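Local coordinates for protein alpha-1,2-mannosidase (Bacteroides thetaiotaomicron, PDB 2WW2) that hydrolyses alpha-mannosides with inversion at the anomeric carbon, as a member of the calcium-dependent glycoside hydrolase family 92, at residues P72-Y77 against R376-G381; G87-S92 against D201-H206; L345-S350 against H665-K670; E443-T448 against M492-A497. All blocks are in the same frame, centred on the assembly; numbering follows the deposited sequence. Where two conformers were deposited one is given.

Contact 1 of 4, residues P72-Y77 against R376-G381; sequences PWINDY and RGCMIG
At the seam between the N-terminal and catalytic domains, Arg376 of the catalytic domain grips the backbone of Ile74 in the loop between strands 60-67 and 80-86. The guanidinium meets the peptide edge-on: NH2 of Arg376 gives a nearly straight bond of 2.9 Å (163°) to the O of Ile74, on a lone pair and in the carbonyl plane, while NH1 adds a weak second bond to the same oxygen. The arginine chain folds at chi2 and chi3 (-73° and -63°), and the two side chains slide past each other in opposite directions: CD1 of Ile74 stands over one guanidinium face, toward its rim, and CG2 lies 3.5 Å from NH1 of Arg376. By its CD1 branch Ile74 also reaches SG of Cys378 at 4.0 Å, a small thiol that suits the end of the ethyl arm. Water 1 donates to the O of Asn75 at 2.8 Å and accepts weakly from NH1 of Arg376. NH1 also bonds the O of Ser372, and NE holds a glycerol, probably from the crystallisation liquor. A long, flat cation with several N-H groups suits this place: it ties together carbonyls of both domains, and its positive charge probably strengthens each bond.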
loop_
_atom_site.group_PDB
_atom_site.type_symbol
_atom_site.label_atom_id
_atom_site.label_comp_id
_atom_site.label_asym_id
_atom_site.label_seq_id
_atom_site.Cartn_x
_atom_site.Cartn_y
_atom_site.Cartn_z
ATOM N N PRO A 72 16.129 0.987 24.268
ATOM C CA PRO A 72 15.536 -0.161 24.977
ATOM C C PRO A 72 16.190 -1.462 24.580
ATOM O O PRO A 72 16.219 -2.389 25.377
ATOM C CB PRO A 72 14.070 -0.171 24.533
ATOM C CG PRO A 72 13.950 0.847 23.429
ATOM C CD PRO A 72 15.148 1.762 23.490
ATOM N N TRP A 73 16.720 -1.539 23.366
ATOM C CA TRP A 73 17.338 -2.796 22.932
ATOM C C TRP A 73 18.777 -2.934 23.384
ATOM O O TRP A 73 19.227 -4.037 23.674
ATOM C CB TRP A 73 17.150 -3.002 21.422
ATOM C CG TRP A 73 15.686 -3.294 21.182
ATOM C CD1 TRP A 73 14.711 -2.392 20.814
ATOM C CD2 TRP A 73 15.021 -4.547 21.371
ATOM N NE1 TRP A 73 13.497 -3.019 20.739
ATOM C CE2 TRP A 73 13.654 -4.341 21.077
ATOM C CE3 TRP A 73 15.450 -5.831 21.750
ATOM C CZ2 TRP A 73 12.705 -5.371 21.152
ATOM C CZ3 TRP A 73 14.503 -6.862 21.817
ATOM C CH2 TRP A 73 13.146 -6.622 21.522
ATOM N N ILE A 74 19.485 -1.811 23.491
ATOM C CA ILE A 74 20.803 -1.815 24.133
ATOM C C ILE A 74 20.616 -2.069 25.643
ATOM O O ILE A 74 21.416 -2.758 26.275
ATOM C CB ILE A 74 21.485 -0.446 23.891
ATOM C CG1 ILE A 74 21.767 -0.285 22.383
ATOM C CG2 ILE A 74 22.766 -0.312 24.713
ATOM C CD1 ILE A 74 22.812 -1.247 21.864
ATOM N N ASN A 75 19.540 -1.512 26.192
ATOM C CA ASN A 75 19.122 -1.756 27.572
ATOM C C ASN A 75 20.097 -1.064 28.547
ATOM O O ASN A 75 20.877 -0.187 28.132
ATOM C CB ASN A 75 18.914 -3.284 27.815
ATOM C CG ASN A 75 17.879 -3.592 28.930
ATOM O OD1 ASN A 75 17.939 -3.030 30.025
ATOM N ND2 ASN A 75 16.978 -4.534 28.662
ATOM N N ASP A 76 20.038 -1.421 29.828
ATOM C CA ASP A 76 20.620 -0.598 30.912
ATOM C C ASP A 76 21.860 -1.238 31.552
ATOM O O ASP A 76 22.184 -2.405 31.276
ATOM C CB ASP A 76 19.560 -0.334 32.003
ATOM C CG ASP A 76 19.746 1.032 32.700
ATOM O OD1 ASP A 76 20.783 1.701 32.461
ATOM O OD2 ASP A 76 18.830 1.453 33.454
ATOM N N TYR A 77 22.565 -0.463 32.378
ATOM C CA TYR A 77 23.652 -0.990 33.214
ATOM C C TYR A 77 23.808 -0.025 34.404
ATOM O O TYR A 77 23.349 1.134 34.331
ATOM C CB TYR A 77 24.965 -1.102 32.417
ATOM C CG TYR A 77 25.492 0.252 31.993
ATOM C CD1 TYR A 77 26.370 0.967 32.810
ATOM C CD2 TYR A 77 25.065 0.839 30.803
ATOM C CE1 TYR A 77 26.817 2.247 32.453
ATOM C CE2 TYR A 77 25.512 2.114 30.425
ATOM C CZ TYR A 77 26.380 2.807 31.263
ATOM O OH TYR A 77 26.814 4.054 30.907
ATOM N N ARG A 376 29.795 -2.433 22.249
ATOM C CA ARG A 376 28.587 -3.236 22.060
ATOM C C ARG A 376 28.365 -3.487 20.567
ATOM O O ARG A 376 28.573 -2.588 19.730
ATOM C CB ARG A 376 27.379 -2.499 22.651
ATOM C CG ARG A 376 27.438 -2.312 24.187
ATOM C CD ARG A 376 27.194 -3.639 24.916
ATOM N NE ARG A 376 25.845 -4.116 24.615
ATOM C CZ ARG A 376 24.745 -3.688 25.225
ATOM N NH1 ARG A 376 24.811 -2.754 26.188
ATOM N NH2 ARG A 376 23.567 -4.175 24.857
ATOM N N GLY A 377 27.926 -4.687 20.226
ATOM C CA GLY A 377 27.732 -5.062 18.822
ATOM C C GLY A 377 26.400 -4.521 18.309
ATOM O O GLY A 377 25.359 -5.048 18.647
ATOM N N CYS A 378 26.432 -3.470 17.492
ATOM C CA CYS A 378 25.174 -2.849 17.044
ATOM C C CYS A 378 25.460 -1.906 15.880
ATOM O O CYS A 378 26.425 -1.144 15.929
ATOM C CB CYS A 378 24.566 -2.057 18.207
ATOM S SG CYS A 378 22.932 -1.370 17.892
ATOM N N MET A 379 24.629 -1.969 14.841
ATOM C CA MET A 379 24.744 -1.086 13.661
ATOM C C MET A 379 26.066 -1.273 12.906
ATOM O O MET A 379 26.712 -2.310 13.022
ATOM C CB MET A 379 24.520 0.399 14.006
ATOM C CG MET A 379 23.150 0.698 14.664
ATOM S SD MET A 379 21.800 -0.341 13.990
ATOM C CE MET A 379 21.745 0.115 12.278
ATOM N N ILE A 380 26.433 -0.269 12.116
ATOM C CA ILE A 380 27.506 -0.431 11.139
ATOM C C ILE A 380 28.314 0.856 10.995
ATOM O O ILE A 380 27.975 1.894 11.582
ATOM C CB ILE A 380 26.929 -0.782 9.734
ATOM C CG1 ILE A 380 26.107 0.403 9.199
ATOM C CG2 ILE A 380 26.099 -2.098 9.767
ATOM C CD1 ILE A 380 25.538 0.153 7.802
ATOM N N GLY A 381 29.379 0.788 10.200
ATOM C CA GLY A 381 30.096 1.997 9.788
ATOM C C GLY A 381 31.342 2.297 10.606
ATOM O O GLY A 381 31.640 1.598 11.585
HETATM O O HOH W 1 23.623 -0.872 28.215
#

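Contact 2 of 4, residues G87-S92 against D201-H206; sequences GELKMS and DTLLHH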
loop_
_atom_site.group_PDB
_atom_site.type_symbol
_atom_site.label_atom_id
_atom_site.label_comp_id
_atom_site.label_asym_id
_atom_site.label_seq_id
_atom_site.Cartn_x
_atom_site.Cartn_y
_atom_site.Cartn_z
ATOM N N GLY A 87 1.365 2.264 53.143
ATOM C CA GLY A 87 0.495 1.149 53.465
ATOM C C GLY A 87 1.213 -0.173 53.483
ATOM O O GLY A 87 1.888 -0.498 54.446
ATOM N N GLU A 88 1.091 -0.937 52.411
ATOM C CA GLU A 88 1.626 -2.291 52.381
ATOM C C GLU A 88 3.027 -2.362 51.772
ATOM O O GLU A 88 3.273 -1.838 50.704
ATOM C CB GLU A 88 0.667 -3.216 51.629
ATOM C CG GLU A 88 -0.536 -3.658 52.459
ATOM N N LEU A 89 3.944 -3.015 52.473
ATOM C CA LEU A 89 5.301 -3.180 51.987
ATOM C C LEU A 89 5.330 -4.233 50.888
ATOM O O LEU A 89 4.758 -5.303 51.054
ATOM C CB LEU A 89 6.205 -3.650 53.129
ATOM C CG LEU A 89 7.664 -3.960 52.765
ATOM C CD1 LEU A 89 8.368 -2.706 52.239
ATOM C CD2 LEU A 89 8.399 -4.534 53.986
ATOM N N LYS A 90 5.993 -3.939 49.774
ATOM C CA LYS A 90 6.210 -4.945 48.726
ATOM C C LYS A 90 7.663 -4.830 48.297
ATOM O O LYS A 90 8.115 -3.719 48.037
ATOM C CB LYS A 90 5.310 -4.664 47.521
ATOM C CG LYS A 90 3.812 -4.778 47.828
ATOM C CD LYS A 90 3.445 -6.224 48.141
ATOM C CE LYS A 90 1.937 -6.365 48.409
ATOM N NZ LYS A 90 1.598 -7.780 48.692
ATOM N N MET A 91 8.400 -5.945 48.246
ATOM C CA MET A 91 9.842 -5.876 47.983
ATOM C C MET A 91 10.188 -6.032 46.507
ATOM O O MET A 91 10.863 -5.188 45.935
ATOM C CB MET A 91 10.624 -6.942 48.788
ATOM C CG MET A 91 10.421 -6.846 50.304
ATOM S SD MET A 91 10.818 -5.199 50.924
ATOM C CE MET A 91 12.579 -5.144 50.652
ATOM N N SER A 92 9.758 -7.139 45.912
ATOM C CA SER A 92 10.140 -7.474 44.539
ATOM C C SER A 92 9.552 -6.511 43.518
ATOM O O SER A 92 8.409 -6.055 43.660
ATOM C CB SER A 92 9.708 -8.901 44.199
ATOM O OG SER A 92 9.961 -9.182 42.824
ATOM N N ASP A 201 14.266 -14.179 47.607
ATOM C CA ASP A 201 13.500 -15.315 48.069
ATOM C C ASP A 201 12.806 -15.014 49.386
ATOM O O ASP A 201 11.629 -15.293 49.549
ATOM C CB ASP A 201 14.421 -16.505 48.265
ATOM C CG ASP A 201 13.659 -17.791 48.494
ATOM O OD1 ASP A 201 13.159 -18.373 47.502
ATOM O OD2 ASP A 201 13.577 -18.228 49.657
ATOM N N THR A 202 13.559 -14.465 50.330
ATOM C CA THR A 202 13.072 -14.241 51.677
ATOM C C THR A 202 13.224 -12.779 52.067
ATOM O O THR A 202 14.250 -12.158 51.787
ATOM C CB THR A 202 13.878 -15.093 52.687
ATOM O OG1 THR A 202 13.953 -16.437 52.207
ATOM C CG2 THR A 202 13.222 -15.099 54.061
ATOM N N LEU A 203 12.206 -12.248 52.735
ATOM C CA LEU A 203 12.302 -10.955 53.397
ATOM C C LEU A 203 12.817 -11.158 54.830
ATOM O O LEU A 203 12.205 -11.867 55.618
ATOM C CB LEU A 203 10.930 -10.276 53.419
ATOM C CG LEU A 203 10.749 -8.996 54.232
ATOM C CD1 LEU A 203 11.804 -7.930 53.873
ATOM C CD2 LEU A 203 9.352 -8.466 54.009
ATOM N N LEU A 204 13.941 -10.534 55.156
ATOM C CA LEU A 204 14.567 -10.739 56.468
ATOM C C LEU A 204 14.530 -9.466 57.303
ATOM O O LEU A 204 15.355 -8.571 57.118
ATOM C CB LEU A 204 16.006 -11.186 56.275
ATOM C CG LEU A 204 16.144 -12.459 55.424
ATOM C CD1 LEU A 204 17.428 -12.483 54.588
ATOM C CD2 LEU A 204 16.016 -13.680 56.313
ATOM N N HIS A 205 13.586 -9.380 58.231
ATOM C CA HIS A 205 13.474 -8.182 59.075
ATOM C C HIS A 205 14.688 -7.985 60.002
ATOM O O HIS A 205 15.268 -8.956 60.479
ATOM C CB HIS A 205 12.163 -8.224 59.856
ATOM C CG HIS A 205 10.958 -8.360 58.976
ATOM N ND1 HIS A 205 10.376 -7.282 58.340
ATOM C CD2 HIS A 205 10.247 -9.449 58.597
ATOM C CE1 HIS A 205 9.342 -7.696 57.629
ATOM N NE2 HIS A 205 9.248 -9.008 57.758
ATOM N N HIS A 206 15.070 -6.729 60.238
ATOM C CA HIS A 206 16.208 -6.384 61.111
ATOM C C HIS A 206 17.575 -6.653 60.490
ATOM O O HIS A 206 18.591 -6.211 61.016
ATOM C CB HIS A 206 16.135 -7.106 62.471
ATOM C CG HIS A 206 14.959 -6.710 63.301
ATOM N ND1 HIS A 206 13.782 -7.426 63.305
ATOM C CD2 HIS A 206 14.773 -5.672 64.152
ATOM C CE1 HIS A 206 12.921 -6.851 64.125
ATOM N NE2 HIS A 206 13.498 -5.786 64.654
#
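Leu203 meets both Leu89 and Met91 with the two methyls at the end of its side chain. From CB, which points toward residues 87-92, the chain runs to CG anti to the backbone N (chi1 172°), and there the second torsion (chi2 53°) parts the branches, turning CD1 aside to Met91 and leaving CD2 extended toward Leu89. CD1 lies 4.0 Å from CG of Met91 and 4.1 Å from its SD, whereas CD2 meets CD2 of Leu89 at 4.0 Å and also comes within 4.2 Å of CG of Met91. The two leucines approach tip to tip. Met91 instead crosses Leu203 at about a right angle, and because its chain bends at chi2 and chi3 it offers the flank of CG and SD. Leucine suits the place because one forked tip can serve two partners, and methionine because its flexible thioether can fold against a neighbour. An alanine in place of Leu203 would probably open a gap beneath this strand and leave the ends of Leu89 and Met91 without the methyls they rest on. Tyr218 of strand 216-221 touches all three side chains, and Tyr144 and Val146 of strand 143-148 lie against Leu89. Purely apolar and joined by van der Waals contact, the arrangement is consistent with the beta-sandwich of the galactose-mutarotase-like clan to which the N-terminal domain belongs, the connection between strands 80-86 and 98-108 packing across its strands onto strand 203-205.

Contact 3 of 4, residues L345-S350 against H665-K670; sequences LYPEVS and HLPEGK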
loop_
_atom_site.group_PDB
_atom_site.type_symbol
_atom_site.label_atom_id
_atom_site.label_comp_id
_atom_site.label_asym_id
_atom_site.label_seq_id
_atom_site.Cartn_x
_atom_site.Cartn_y
_atom_site.Cartn_z
ATOM N N LEU A 345 27.603 24.718 18.800
ATOM C CA LEU A 345 27.049 25.405 19.964
ATOM C C LEU A 345 27.634 24.966 21.320
ATOM O O LEU A 345 27.553 25.716 22.298
ATOM C CB LEU A 345 25.540 25.230 19.988
ATOM C CG LEU A 345 24.734 26.076 18.992
ATOM C CD1 LEU A 345 23.305 25.608 19.021
ATOM C CD2 LEU A 345 24.786 27.552 19.357
ATOM N N TYR A 346 28.206 23.762 21.365
ATOM C CA TYR A 346 28.753 23.191 22.598
ATOM C C TYR A 346 30.139 22.580 22.363
ATOM O O TYR A 346 30.376 21.415 22.697
ATOM C CB TYR A 346 27.775 22.147 23.168
ATOM C CG TYR A 346 26.340 22.655 23.217
ATOM C CD1 TYR A 346 25.893 23.413 24.304
ATOM C CD2 TYR A 346 25.453 22.409 22.178
ATOM C CE1 TYR A 346 24.586 23.913 24.344
ATOM C CE2 TYR A 346 24.139 22.904 22.210
ATOM C CZ TYR A 346 23.720 23.648 23.315
ATOM O OH TYR A 346 22.430 24.141 23.377
ATOM N N PRO A 347 31.073 23.366 21.793
ATOM C CA PRO A 347 32.328 22.751 21.344
ATOM C C PRO A 347 33.195 22.281 22.519
ATOM O O PRO A 347 34.089 21.460 22.322
ATOM C CB PRO A 347 33.021 23.883 20.556
ATOM C CG PRO A 347 32.471 25.137 21.137
ATOM C CD PRO A 347 31.015 24.794 21.456
ATOM N N GLU A 348 32.935 22.784 23.726
ATOM C CA GLU A 348 33.688 22.308 24.889
ATOM C C GLU A 348 33.350 20.837 25.109
ATOM O O GLU A 348 34.168 20.068 25.636
ATOM C CB GLU A 348 33.415 23.145 26.162
ATOM C CG GLU A 348 32.046 22.941 26.796
ATOM C CD GLU A 348 30.954 23.844 26.210
ATOM O OE1 GLU A 348 31.060 24.307 25.051
ATOM O OE2 GLU A 348 29.982 24.101 26.929
ATOM N N VAL A 349 32.145 20.438 24.694
ATOM C CA VAL A 349 31.778 19.027 24.788
ATOM C C VAL A 349 32.539 18.193 23.754
ATOM O O VAL A 349 33.147 17.172 24.101
ATOM C CB VAL A 349 30.267 18.826 24.666
ATOM C CG1 VAL A 349 29.922 17.319 24.773
ATOM C CG2 VAL A 349 29.573 19.627 25.783
ATOM N N SER A 350 32.565 18.659 22.505
ATOM C CA SER A 350 33.288 17.934 21.449
ATOM C C SER A 350 34.777 17.832 21.770
ATOM O O SER A 350 35.432 16.842 21.412
ATOM C CB SER A 350 33.092 18.613 20.089
ATOM O OG SER A 350 31.709 18.810 19.816
ATOM N N HIS A 665 24.455 31.833 20.421
ATOM C CA HIS A 665 25.460 32.402 21.306
ATOM C C HIS A 665 26.670 31.508 21.287
ATOM O O HIS A 665 26.688 30.442 21.917
ATOM C CB HIS A 665 24.896 32.561 22.716
ATOM C CG HIS A 665 23.800 33.577 22.784
ATOM N ND1 HIS A 665 24.015 34.913 22.513
ATOM C CD2 HIS A 665 22.476 33.451 23.040
ATOM C CE1 HIS A 665 22.871 35.570 22.612
ATOM N NE2 HIS A 665 21.919 34.705 22.926
ATOM N N LEU A 666 27.659 31.935 20.513
ATOM C CA LEU A 666 28.841 31.137 20.243
ATOM C C LEU A 666 30.012 31.530 21.139
ATOM O O LEU A 666 29.926 32.502 21.902
ATOM C CB LEU A 666 29.197 31.241 18.759
ATOM C CG LEU A 666 28.024 30.810 17.864
ATOM C CD1 LEU A 666 28.232 31.175 16.408
ATOM C CD2 LEU A 666 27.739 29.316 17.986
ATOM N N PRO A 667 31.099 30.754 21.085
ATOM C CA PRO A 667 32.261 31.062 21.925
ATOM C C PRO A 667 32.822 32.473 21.703
ATOM O O PRO A 667 32.682 33.042 20.620
ATOM C CB PRO A 667 33.290 30.007 21.494
ATOM C CG PRO A 667 32.419 28.799 21.115
ATOM C CD PRO A 667 31.219 29.445 20.407
ATOM N N GLU A 668 33.452 33.010 22.745
ATOM C CA GLU A 668 34.162 34.288 22.700
ATOM C C GLU A 668 33.243 35.466 22.414
ATOM O O GLU A 668 33.615 36.439 21.752
ATOM C CB GLU A 668 35.352 34.188 21.752
ATOM C CG GLU A 668 36.373 33.215 22.336
ATOM C CD GLU A 668 37.410 32.755 21.346
ATOM O OE1 GLU A 668 37.076 32.595 20.152
ATOM O OE2 GLU A 668 38.566 32.549 21.769
ATOM N N GLY A 669 32.036 35.353 22.953
ATOM C CA GLY A 669 31.033 36.400 22.878
ATOM C C GLY A 669 30.539 36.690 21.480
ATOM O O GLY A 669 29.972 37.742 21.256
ATOM N N LYS A 670 30.749 35.775 20.534
ATOM C CA LYS A 670 30.237 35.982 19.178
ATOM C C LYS A 670 28.805 35.493 19.080
ATOM O O LYS A 670 28.475 34.431 19.603
ATOM C CB LYS A 670 31.087 35.254 18.134
ATOM C CG LYS A 670 32.572 35.535 18.220
ATOM C CD LYS A 670 32.898 37.006 17.971
ATOM C CE LYS A 670 34.422 37.213 17.991
ATOM N NZ LYS A 670 34.787 38.654 18.047
HETATM O O HOH W 2 28.539 28.281 22.173
#
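Leu345 and Leu666 cross at a slant, as do Pro347 and Pro667, so two pairs of like residues join the junction of helices 338-345 and 347-364 to the turn linking strands 661-665 and 671-675. In the leucine pair, CD2 of Leu345 touches CD2 of Leu666 at 3.7 Å. The CB of Leu345 points away from the turn, and it is the fork beyond it that comes back: with CG beside the backbone N (chi1 -76°), chi2 of 171° extends CD1 and leaves CD2 turned to Leu666. Leu344 lies against Leu666 as well. The prolines present their ring corners, CG of Pro347 lying 3.7 Å from CG of Pro667. Lacking an N-H, proline suits the first turn of a helix, where Pro347 follows the N-cap Tyr346; at Pro667 the ring fixes phi at the start of a tight turn, and the positive phi of Gly669 favours glycine there. That turn is closed by a backbone bond of 2.8 Å from N of Leu666 to O of Lys670. Between the hydrocarbon pairs the polar link is indirect. Water 2 donates one proton to O of Leu345 at 2.8 Å and the other to O of His665 at 2.9 Å, bridging two carbonyls that cannot bond to each other. Arg273 also donates to the O of Leu345. The two segments are therefore held by apolar contact, with a single water reconciling two nearby carbonyl acceptors.

Contact 4 of 4, residues E443-T448 against M492-A497; sequences EATAKT and MWTKDA
The hydroxyl of Thr445 donates to the backbone of Trp493, OG1 to O at 2.7 Å, reaching the oxygen from above the carbonyl plane (39° out of it) and not along a lone pair. The torsion that sets OG1 beside the backbone N (chi1 -68°) turns the hydroxyl to the 492-497 chain and at the same time lays CG2 of Thr445 3.3 Å from the same oxygen of Trp493. CG2 of Thr445 is also 4.4 Å from CB of Met492. Thr494 crosses Thr445 at a slant, its CB 3.3 Å from OG1 of Thr445, and water 3 joins the two hydroxyls: it donates to OG1 of Thr445 at 3.0 Å and lies 2.7 Å from OG1 of Thr494. Threonine suits this buried place because one small branch can give and receive hydrogen bonds while the other packs. A valine in place of Thr445 would probably leave the O of Trp493 without this donor and water 3 without one of its mates. The contact lies in the catalytic domain, probably an (alpha/alpha)6 barrel as in its six-hairpin clan, where the first turn of helix 444-465 meets the chain leaving strand 491-492. Farther out, Thr448 helps fix that turn, since its OG1 and N reach the O of Ala444 from opposite faces. The CB of Trp493 points away from the helix; its NE1 bonds the O of Arg502, and Trp493 packs on Arg504 of a neighbouring subunit.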
loop_
_atom_site.group_PDB
_atom_site.type_symbol
_atom_site.label_atom_id
_atom_site.label_comp_id
_atom_site.label_asym_id
_atom_site.label_seq_id
_atom_site.Cartn_x
_atom_site.Cartn_y
_atom_site.Cartn_z
ATOM N N GLU A 443 24.498 -7.085 5.295
ATOM C CA GLU A 443 24.361 -5.634 5.185
ATOM C C GLU A 443 25.486 -4.964 4.380
ATOM O O GLU A 443 25.827 -3.808 4.598
ATOM C CB GLU A 443 24.216 -5.026 6.589
ATOM C CG GLU A 443 22.973 -5.566 7.288
ATOM C CD GLU A 443 22.897 -5.231 8.772
ATOM O OE1 GLU A 443 23.248 -4.104 9.188
ATOM O OE2 GLU A 443 22.445 -6.111 9.531
ATOM N N ALA A 444 26.006 -5.697 3.403
ATOM C CA ALA A 444 27.213 -5.324 2.687
ATOM C C ALA A 444 27.134 -3.988 1.947
ATOM O O ALA A 444 28.117 -3.262 1.876
ATOM C CB ALA A 444 27.593 -6.443 1.691
ATOM N N THR A 445 25.988 -3.689 1.348
ATOM C CA THR A 445 25.904 -2.492 0.536
ATOM C C THR A 445 25.847 -1.259 1.441
ATOM O O THR A 445 26.545 -0.264 1.199
ATOM C CB THR A 445 24.703 -2.554 -0.423
ATOM O OG1 THR A 445 24.950 -3.569 -1.408
ATOM C CG2 THR A 445 24.530 -1.219 -1.125
ATOM N N ALA A 446 25.022 -1.332 2.489
ATOM C CA ALA A 446 24.972 -0.233 3.465
ATOM C C ALA A 446 26.374 -0.029 4.066
ATOM O O ALA A 446 26.825 1.111 4.223
ATOM C CB ALA A 446 23.931 -0.509 4.543
ATOM N N LYS A 447 27.084 -1.123 4.370
ATOM C CA LYS A 447 28.451 -0.985 4.878
ATOM C C LYS A 447 29.383 -0.300 3.872
ATOM O O LYS A 447 30.131 0.613 4.238
ATOM C CB LYS A 447 29.030 -2.341 5.310
ATOM C CG LYS A 447 28.390 -2.869 6.614
ATOM C CD LYS A 447 28.720 -4.353 6.868
ATOM C CE LYS A 447 28.204 -4.780 8.264
ATOM N NZ LYS A 447 28.301 -6.237 8.527
ATOM N N THR A 448 29.349 -0.750 2.616
ATOM C CA THR A 448 30.190 -0.154 1.586
ATOM C C THR A 448 29.954 1.358 1.533
ATOM O O THR A 448 30.903 2.156 1.450
ATOM C CB THR A 448 29.865 -0.748 0.195
ATOM O OG1 THR A 448 30.072 -2.163 0.213
ATOM C CG2 THR A 448 30.764 -0.144 -0.880
ATOM N N MET A 492 21.262 1.724 -6.041
ATOM C CA MET A 492 22.303 0.922 -5.409
ATOM C C MET A 492 21.780 -0.508 -5.253
ATOM O O MET A 492 20.590 -0.715 -4.977
ATOM C CB MET A 492 22.671 1.509 -4.037
ATOM C CG MET A 492 23.378 2.871 -4.127
ATOM S SD MET A 492 24.985 2.753 -4.953
ATOM C CE MET A 492 25.425 4.503 -5.007
ATOM N N TRP A 493 22.656 -1.489 -5.447
ATOM C CA TRP A 493 22.266 -2.897 -5.274
ATOM C C TRP A 493 23.459 -3.602 -4.640
ATOM O O TRP A 493 24.205 -2.976 -3.883
ATOM C CB TRP A 493 21.868 -3.504 -6.628
ATOM C CG TRP A 493 21.121 -4.801 -6.607
ATOM C CD1 TRP A 493 21.397 -5.900 -7.366
ATOM C CD2 TRP A 493 19.946 -5.126 -5.842
ATOM N NE1 TRP A 493 20.483 -6.894 -7.113
ATOM C CE2 TRP A 493 19.586 -6.448 -6.176
ATOM C CE3 TRP A 493 19.178 -4.436 -4.886
ATOM C CZ2 TRP A 493 18.485 -7.099 -5.603
ATOM C CZ3 TRP A 493 18.077 -5.088 -4.318
ATOM C CH2 TRP A 493 17.746 -6.403 -4.679
ATOM N N THR A 494 23.651 -4.885 -4.944
ATOM C CA THR A 494 24.706 -5.646 -4.289
ATOM C C THR A 494 25.302 -6.662 -5.259
ATOM O O THR A 494 24.625 -7.098 -6.200
ATOM C CB THR A 494 24.187 -6.379 -3.042
ATOM O OG1 THR A 494 25.272 -7.051 -2.393
ATOM C CG2 THR A 494 23.114 -7.419 -3.426
ATOM N N LYS A 495 26.563 -7.029 -5.029
ATOM C CA LYS A 495 27.235 -8.075 -5.807
ATOM C C LYS A 495 27.862 -9.081 -4.854
ATOM O O LYS A 495 28.207 -8.727 -3.729
ATOM C CB LYS A 495 28.378 -7.486 -6.650
ATOM C CG LYS A 495 27.989 -6.523 -7.754
ATOM C CD LYS A 495 29.247 -5.804 -8.252
ATOM C CE LYS A 495 28.968 -4.936 -9.456
ATOM N NZ LYS A 495 30.076 -3.931 -9.666
ATOM N N ASP A 496 28.028 -10.326 -5.295
ATOM C CA ASP A 496 28.787 -11.307 -4.516
ATOM C C ASP A 496 30.294 -11.092 -4.711
ATOM O O ASP A 496 30.699 -10.152 -5.384
ATOM C CB ASP A 496 28.356 -12.744 -4.858
ATOM C CG ASP A 496 28.701 -13.141 -6.281
ATOM O OD1 ASP A 496 29.520 -12.448 -6.926
ATOM O OD2 ASP A 496 28.151 -14.169 -6.753
ATOM N N ALA A 497 31.126 -11.939 -4.114
ATOM C CA ALA A 497 32.576 -11.742 -4.191
ATOM C C ALA A 497 33.124 -11.958 -5.606
ATOM O O ALA A 497 34.255 -11.571 -5.909
ATOM C CB ALA A 497 33.303 -12.651 -3.180
HETATM O O HOH W 3 27.281 -5.381 -1.904
#

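In the fold
Contact 4 is the buried one; the other three are partly buried, and contact 2 lies farthest out, about 38 Å from the centre of the chain to its own centre. Contact 1 alone spans the two domains, whereas contact 2 stays within the N-terminal domain and contacts 3 and 4 within the catalytic one. Their chemistry differs accordingly: an arginine on a carbonyl at the domain seam, purely apolar side chains in the beta-rich domain, apolar pairs with a bridging water in contact 3, and a hydroxyl-to-carbonyl bond with a water beside it in contact 4. Contacts 1 and 4 touch, Ile380 packing on Glu443, Ala446 and Lys447, so the 376-381 loop also packs on the start of helix 444-465.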